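Local coordinates for pyroglutamyl-peptidase I (PDB 6LTQ), which hydrolytically removes the N-terminal pyroglutamyl (5-oxoproline) residue from peptides, and probably takes part in the keratin breakdown of its thermophilic host, at residues V30-I36 with L181-Q187; L50-I54 with Y69-I75. One frame throughout, in Å; residues are numbered along the deposited sequence.

Contact 1: V30-I36 with L181-Q187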
loop_
_atom_site.group_PDB
_atom_site.type_symbol
_atom_site.label_atom_id
_atom_site.label_comp_id
_atom_site.label_asym_id
_atom_site.label_seq_id
_atom_site.Cartn_x
_atom_site.Cartn_y
_atom_site.Cartn_z
ATOM N N VAL D 30 -4.996 2.606 23.988
ATOM C CA VAL D 30 -5.529 3.944 23.791
ATOM C C VAL D 30 -6.354 3.944 22.504
ATOM O O VAL D 30 -6.253 3.042 21.671
ATOM C CB VAL D 30 -4.406 5.009 23.724
ATOM C CG1 VAL D 30 -3.673 4.943 22.394
ATOM C CG2 VAL D 30 -4.962 6.376 23.928
ATOM N N ASN D 31 -7.180 4.961 22.367
ATOM C CA ASN D 31 -7.944 5.196 21.150
ATOM C C ASN D 31 -7.872 6.685 20.844
ATOM O O ASN D 31 -8.258 7.509 21.686
ATOM C CB ASN D 31 -9.393 4.728 21.319
ATOM C CG ASN D 31 -10.185 4.768 20.011
ATOM O OD1 ASN D 31 -10.036 5.697 19.204
ATOM N ND2 ASN D 31 -11.064 3.780 19.819
ATOM N N PRO D 32 -7.370 7.078 19.662
ATOM C CA PRO D 32 -7.269 8.517 19.366
ATOM C C PRO D 32 -8.591 9.261 19.468
ATOM O O PRO D 32 -8.592 10.442 19.837
ATOM C CB PRO D 32 -6.715 8.546 17.925
ATOM C CG PRO D 32 -7.108 7.217 17.345
ATOM C CD PRO D 32 -6.995 6.247 18.499
ATOM N N SER D 33 -9.712 8.640 19.093
ATOM C CA SER D 33 -10.999 9.322 19.239
ATOM C C SER D 33 -11.280 9.670 20.703
ATOM O O SER D 33 -11.712 10.786 21.006
ATOM C CB SER D 33 -12.134 8.498 18.628
ATOM O OG SER D 33 -12.295 7.233 19.238
ATOM N N MET D 34 -11.063 8.722 21.615
ATOM C CA MET D 34 -11.282 8.998 23.039
ATOM C C MET D 34 -10.359 10.113 23.533
ATOM O O MET D 34 -10.803 11.040 24.224
ATOM C CB MET D 34 -11.067 7.709 23.845
ATOM C CG MET D 34 -11.320 7.780 25.393
ATOM S SD MET D 34 -11.164 6.106 26.050
ATOM C CE MET D 34 -11.085 6.466 27.809
ATOM N N ARG D 35 -9.075 10.071 23.154
ATOM C CA ARG D 35 -8.145 11.100 23.627
ATOM C C ARG D 35 -8.526 12.491 23.132
ATOM O O ARG D 35 -8.450 13.460 23.895
ATOM C CB ARG D 35 -6.717 10.785 23.192
ATOM C CG ARG D 35 -6.194 9.490 23.726
ATOM C CD ARG D 35 -5.588 9.671 25.102
ATOM N NE ARG D 35 -4.542 10.684 25.105
ATOM C CZ ARG D 35 -3.249 10.416 24.956
ATOM N NH1 ARG D 35 -2.360 11.402 24.976
ATOM N NH2 ARG D 35 -2.846 9.162 24.781
ATOM N N ILE D 36 -8.930 12.619 21.860
ATOM C CA ILE D 36 -9.326 13.930 21.335
ATOM C C ILE D 36 -10.559 14.448 22.061
ATOM O O ILE D 36 -10.675 15.648 22.351
ATOM C CB ILE D 36 -9.587 13.872 19.816
ATOM C CG1 ILE D 36 -8.323 13.548 19.028
ATOM C CG2 ILE D 36 -10.191 15.203 19.312
ATOM C CD1 ILE D 36 -8.621 13.398 17.524
ATOM N N LEU D 181 -9.772 8.429 12.076
ATOM C CA LEU D 181 -8.519 9.006 12.525
ATOM C C LEU D 181 -7.372 8.005 12.406
ATOM O O LEU D 181 -7.553 6.803 12.679
ATOM C CB LEU D 181 -8.617 9.454 14.001
ATOM C CG LEU D 181 -9.746 10.426 14.312
ATOM C CD1 LEU D 181 -9.972 10.449 15.850
ATOM C CD2 LEU D 181 -9.412 11.811 13.766
ATOM N N PRO D 182 -6.184 8.488 12.038
ATOM C CA PRO D 182 -4.998 7.621 12.037
ATOM C C PRO D 182 -4.679 7.110 13.432
ATOM O O PRO D 182 -5.106 7.673 14.439
ATOM C CB PRO D 182 -3.870 8.551 11.541
ATOM C CG PRO D 182 -4.573 9.647 10.753
ATOM C CD PRO D 182 -5.909 9.834 11.490
ATOM N N PHE D 183 -3.900 6.030 13.478
ATOM C CA PHE D 183 -3.199 5.674 14.709
ATOM C C PHE D 183 -2.418 6.872 15.243
ATOM O O PHE D 183 -1.889 7.686 14.477
ATOM C CB PHE D 183 -2.205 4.551 14.446
ATOM C CG PHE D 183 -2.777 3.175 14.532
ATOM C CD1 PHE D 183 -3.678 2.829 15.530
ATOM C CD2 PHE D 183 -2.367 2.212 13.644
ATOM C CE1 PHE D 183 -4.157 1.538 15.626
ATOM C CE2 PHE D 183 -2.856 0.908 13.729
ATOM C CZ PHE D 183 -3.748 0.579 14.723
ATOM N N LEU D 184 -2.334 6.976 16.570
ATOM C CA LEU D 184 -1.332 7.834 17.175
ATOM C C LEU D 184 0.054 7.216 16.987
ATOM O O LEU D 184 0.188 5.991 16.905
ATOM C CB LEU D 184 -1.597 8.030 18.678
ATOM C CG LEU D 184 -2.916 8.718 19.049
ATOM C CD1 LEU D 184 -3.129 8.645 20.571
ATOM C CD2 LEU D 184 -2.973 10.169 18.578
ATOM N N PRO D 185 1.100 8.039 16.931
ATOM C CA PRO D 185 2.455 7.475 16.796
ATOM C C PRO D 185 2.781 6.447 17.874
ATOM O O PRO D 185 3.399 5.413 17.573
ATOM C CB PRO D 185 3.355 8.710 16.878
ATOM C CG PRO D 185 2.476 9.843 16.421
ATOM C CD PRO D 185 1.091 9.509 16.931
ATOM N N GLU D 186 2.317 6.654 19.112
ATOM C CA GLU D 186 2.616 5.671 20.157
ATOM C C GLU D 186 1.999 4.303 19.865
ATOM O O GLU D 186 2.540 3.274 20.294
ATOM C CB GLU D 186 2.141 6.189 21.509
ATOM C CG GLU D 186 0.649 6.369 21.582
ATOM C CD GLU D 186 0.247 7.275 22.715
ATOM O OE1 GLU D 186 -0.131 6.745 23.786
ATOM O OE2 GLU D 186 0.319 8.512 22.535
ATOM N N GLN D 187 0.881 4.262 19.126
ATOM C CA GLN D 187 0.268 2.981 18.774
ATOM C C GLN D 187 1.053 2.250 17.694
ATOM O O GLN D 187 0.994 1.018 17.617
ATOM C CB GLN D 187 -1.176 3.174 18.289
ATOM C CG GLN D 187 -2.100 3.794 19.344
ATOM C CD GLN D 187 -3.506 4.047 18.828
ATOM O OE1 GLN D 187 -3.766 5.070 18.194
ATOM N NE2 GLN D 187 -4.427 3.109 19.106
#
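The first turn of helix 32-40 faces the turn leading from strand 175-181 into helix 185-189, with the CA atoms of Pro32 and Leu184 6.4 Å apart and no hydrogen bond between them; two helix N-termini are thus joined. Pro32 is wedged into this turn: its CB meets Leu184 CG at 4.0 Å, its CG lies near Pro182 O, and its CD abuts Gln187 OE1. Before it, Asn31 is the N-cap of helix 32-40, OD1 accepting from Ser33 N at 3.0 Å and from Ser33 OG. Leu184 is the N-cap of helix 185-189, and its N donates to Gln187 OE1 at 2.9 Å while Gln187 NE2 bonds to Gln83 and Glu28, so the amide is fixed from both ends. Gln187 crosses Val30 and Pro32 at about a right angle, its CG 3.6 Å from Val30 CG1. Deeper in, Ile36 CD1 and Leu181 CD1 meet tip to tip at 3.7 Å, beside helix 203-215. At the outer end the bent Arg35 chain puts NH2 3.8 Å from Glu186 OE1, a long salt bridge at the guanidinium edge, with Leu184 CD1 over one face. Cohesion across this buried joint is therefore mainly apolar, and the long ion pair is likely to add only modestly.

Contact 2: L50-I54 with Y69-I75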
loop_
_atom_site.group_PDB
_atom_site.type_symbol
_atom_site.label_atom_id
_atom_site.label_comp_id
_atom_site.label_asym_id
_atom_site.label_seq_id
_atom_site.Cartn_x
_atom_site.Cartn_y
_atom_site.Cartn_z
ATOM N N LEU D 50 -21.149 22.329 23.198
ATOM C CA LEU D 50 -20.462 21.084 22.905
ATOM C C LEU D 50 -20.789 20.035 23.955
ATOM O O LEU D 50 -20.478 20.216 25.136
ATOM C CB LEU D 50 -18.954 21.305 22.847
ATOM C CG LEU D 50 -18.149 20.063 22.465
ATOM C CD1 LEU D 50 -18.544 19.584 21.087
ATOM C CD2 LEU D 50 -16.669 20.382 22.513
ATOM N N HIS D 51 -21.406 18.943 23.523
ATOM C CA HIS D 51 -21.548 17.723 24.307
ATOM C C HIS D 51 -20.483 16.716 23.897
ATOM O O HIS D 51 -20.105 16.630 22.726
ATOM C CB HIS D 51 -22.919 17.084 24.096
ATOM C CG HIS D 51 -24.072 17.988 24.396
ATOM N ND1 HIS D 51 -24.991 17.713 25.389
ATOM C CD2 HIS D 51 -24.468 19.152 23.825
ATOM C CE1 HIS D 51 -25.903 18.669 25.412
ATOM N NE2 HIS D 51 -25.609 19.552 24.477
ATOM N N THR D 52 -20.011 15.940 24.861
ATOM C CA THR D 52 -19.063 14.876 24.568
ATOM C C THR D 52 -19.568 13.557 25.132
ATOM O O THR D 52 -20.339 13.530 26.098
ATOM C CB THR D 52 -17.664 15.172 25.121
ATOM O OG1 THR D 52 -17.718 15.308 26.548
ATOM C CG2 THR D 52 -17.102 16.450 24.481
ATOM N N LEU D 53 -19.139 12.460 24.510
ATOM C CA LEU D 53 -19.575 11.140 24.939
ATOM C C LEU D 53 -18.606 10.100 24.403
ATOM O O LEU D 53 -18.294 10.111 23.210
ATOM C CB LEU D 53 -21.002 10.870 24.451
ATOM C CG LEU D 53 -21.494 9.449 24.710
ATOM C CD1 LEU D 53 -21.661 9.247 26.212
ATOM C CD2 LEU D 53 -22.840 9.262 24.030
ATOM N N ILE D 54 -18.136 9.213 25.274
ATOM C CA ILE D 54 -17.314 8.078 24.877
ATOM C C ILE D 54 -18.207 6.847 24.793
ATOM O O ILE D 54 -18.944 6.535 25.739
ATOM C CB ILE D 54 -16.153 7.853 25.856
ATOM C CG1 ILE D 54 -15.307 9.120 25.979
ATOM C CG2 ILE D 54 -15.298 6.678 25.407
ATOM C CD1 ILE D 54 -14.717 9.579 24.676
ATOM N N TYR D 69 -28.210 8.833 25.226
ATOM C CA TYR D 69 -27.829 10.241 25.215
ATOM C C TYR D 69 -28.752 11.041 24.319
ATOM O O TYR D 69 -29.137 12.163 24.665
ATOM C CB TYR D 69 -26.381 10.438 24.768
ATOM C CG TYR D 69 -25.845 11.786 25.204
ATOM C CD1 TYR D 69 -26.107 12.943 24.471
ATOM C CD2 TYR D 69 -25.112 11.904 26.376
ATOM C CE1 TYR D 69 -25.629 14.187 24.893
ATOM C CE2 TYR D 69 -24.636 13.131 26.806
ATOM C CZ TYR D 69 -24.894 14.270 26.067
ATOM O OH TYR D 69 -24.408 15.489 26.512
ATOM N N TYR D 70 -29.108 10.492 23.153
ATOM C CA TYR D 70 -30.043 11.208 22.292
ATOM C C TYR D 70 -31.379 11.420 22.998
ATOM O O TYR D 70 -32.013 12.469 22.801
ATOM C CB TYR D 70 -30.263 10.470 20.962
ATOM C CG TYR D 70 -29.243 10.729 19.864
ATOM C CD1 TYR D 70 -28.772 12.015 19.579
ATOM C CD2 TYR D 70 -28.764 9.673 19.105
ATOM C CE1 TYR D 70 -27.834 12.230 18.565
ATOM C CE2 TYR D 70 -27.831 9.877 18.094
ATOM C CZ TYR D 70 -27.370 11.148 17.826
ATOM O OH TYR D 70 -26.440 11.319 16.816
ATOM N N LYS D 71 -31.861 10.426 23.779
ATOM C CA LYS D 71 -33.087 10.743 24.505
ATOM C C LYS D 71 -32.898 11.780 25.597
ATOM O O LYS D 71 -33.803 12.588 25.820
ATOM C CB LYS D 71 -33.871 9.569 25.056
ATOM C CG LYS D 71 -35.251 10.163 24.805
ATOM C CD LYS D 71 -36.540 9.522 24.576
ATOM C CE LYS D 71 -36.974 8.287 25.292
ATOM N NZ LYS D 71 -38.454 8.355 24.853
ATOM N N THR D 72 -31.748 11.870 26.226
ATOM C CA THR D 72 -31.716 12.755 27.387
ATOM C C THR D 72 -31.148 14.153 27.098
ATOM O O THR D 72 -31.089 14.991 28.011
ATOM C CB THR D 72 -31.001 12.040 28.547
ATOM O OG1 THR D 72 -29.687 11.653 28.137
ATOM C CG2 THR D 72 -31.816 10.763 28.876
ATOM N N ASN D 73 -30.746 14.432 25.856
ATOM C CA ASN D 73 -30.243 15.741 25.453
ATOM C C ASN D 73 -30.686 16.036 24.024
ATOM O O ASN D 73 -30.955 15.117 23.243
ATOM C CB ASN D 73 -28.714 15.819 25.558
ATOM C CG ASN D 73 -28.174 15.223 26.857
ATOM O OD1 ASN D 73 -28.071 13.997 27.003
ATOM N ND2 ASN D 73 -27.810 16.091 27.800
ATOM N N ASN D 74 -30.764 17.326 23.685
ATOM C CA ASN D 74 -31.098 17.766 22.333
ATOM C C ASN D 74 -29.815 18.068 21.567
ATOM O O ASN D 74 -29.010 18.895 22.008
ATOM C CB ASN D 74 -31.997 19.001 22.341
ATOM C CG ASN D 74 -32.597 19.285 20.964
ATOM O OD1 ASN D 74 -32.510 18.454 20.060
ATOM N ND2 ASN D 74 -33.205 20.460 20.803
ATOM N N ILE D 75 -29.645 17.421 20.411
ATOM C CA ILE D 75 -28.415 17.485 19.621
ATOM C C ILE D 75 -28.762 17.905 18.201
ATOM O O ILE D 75 -29.604 17.271 17.554
ATOM C CB ILE D 75 -27.687 16.124 19.588
ATOM C CG1 ILE D 75 -27.296 15.654 20.992
ATOM C CG2 ILE D 75 -26.481 16.168 18.629
ATOM C CD1 ILE D 75 -26.434 16.651 21.772
HETATM O O HOH W 1 -21.675 16.090 27.504
#
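The imidazole of His51 lies under the end of Ile75, whose CD1 sits over the centre of one ring face, 3.8 Å from the centroid and 12° off the normal, a CH-pi contact. At the ring's edge and in its plane, ND1 shares a hydrogen bond of 2.6 Å with Tyr69 OH; either atom could be the donor. The two rings meet rim to rim, planes 87° apart, neither over the face of the other; the link between them is this hydrogen bond at the edge. Tyr69 brings its hydroxyl here because CG is anti to the backbone N (chi1 -160°), which sends the ring off the helix and across to the strand. The hydroxyl has a second partner, a water 3.0 Å from Tyr69 OH, and that water accepts a hydrogen bond from Thr52 N at 3.1 Å; side chain and water together thus tie the end of the helix to two successive strand residues. Nearer the root of the tyrosine, Leu53 CD2 packs on Tyr69 CB at 3.8 Å, the two side chains sliding past each other in opposite directions. With alanine in place of His51, Tyr69 OH would probably keep the water but lose its imidazole partner, and Ile75 CD1 would lose the flat face it rests on. The contact lies toward the protein surface, within a beta-alpha-beta crossover from strand 48-55 through helix 59-72 to strand 77-83; it passes strand 15-22, which pairs in parallel with both and whose Leu18 touches His51 and Ile75. Thr52 has its CB turned away from 69-75 and touches Val37 of helix 32-40, so the two helices pack on opposite faces of this strand.

How the contacts relate
Contact 2 is nested along the chain inside the long loop closed by contact 1: 30-36 comes first, then 50-54 and 69-75, and 181-187 returns more than a hundred residues later. Their centres are about 22 Å apart, yet they touch directly, Met34 CA packing against Ile54 CD1 at 3.8 Å where helix 32-40 meets strand 48-55, the next element in sequence. Contact 2 lies on strand 48-55 at one flank of the mixed sheet, and contact 1 at the end of its strand 175-181. The chain from helix 32-40 into strand 48-55 runs from one contact to the other, so that a sequence-distant tie and a local one hold adjoining parts of the same alpha/beta core.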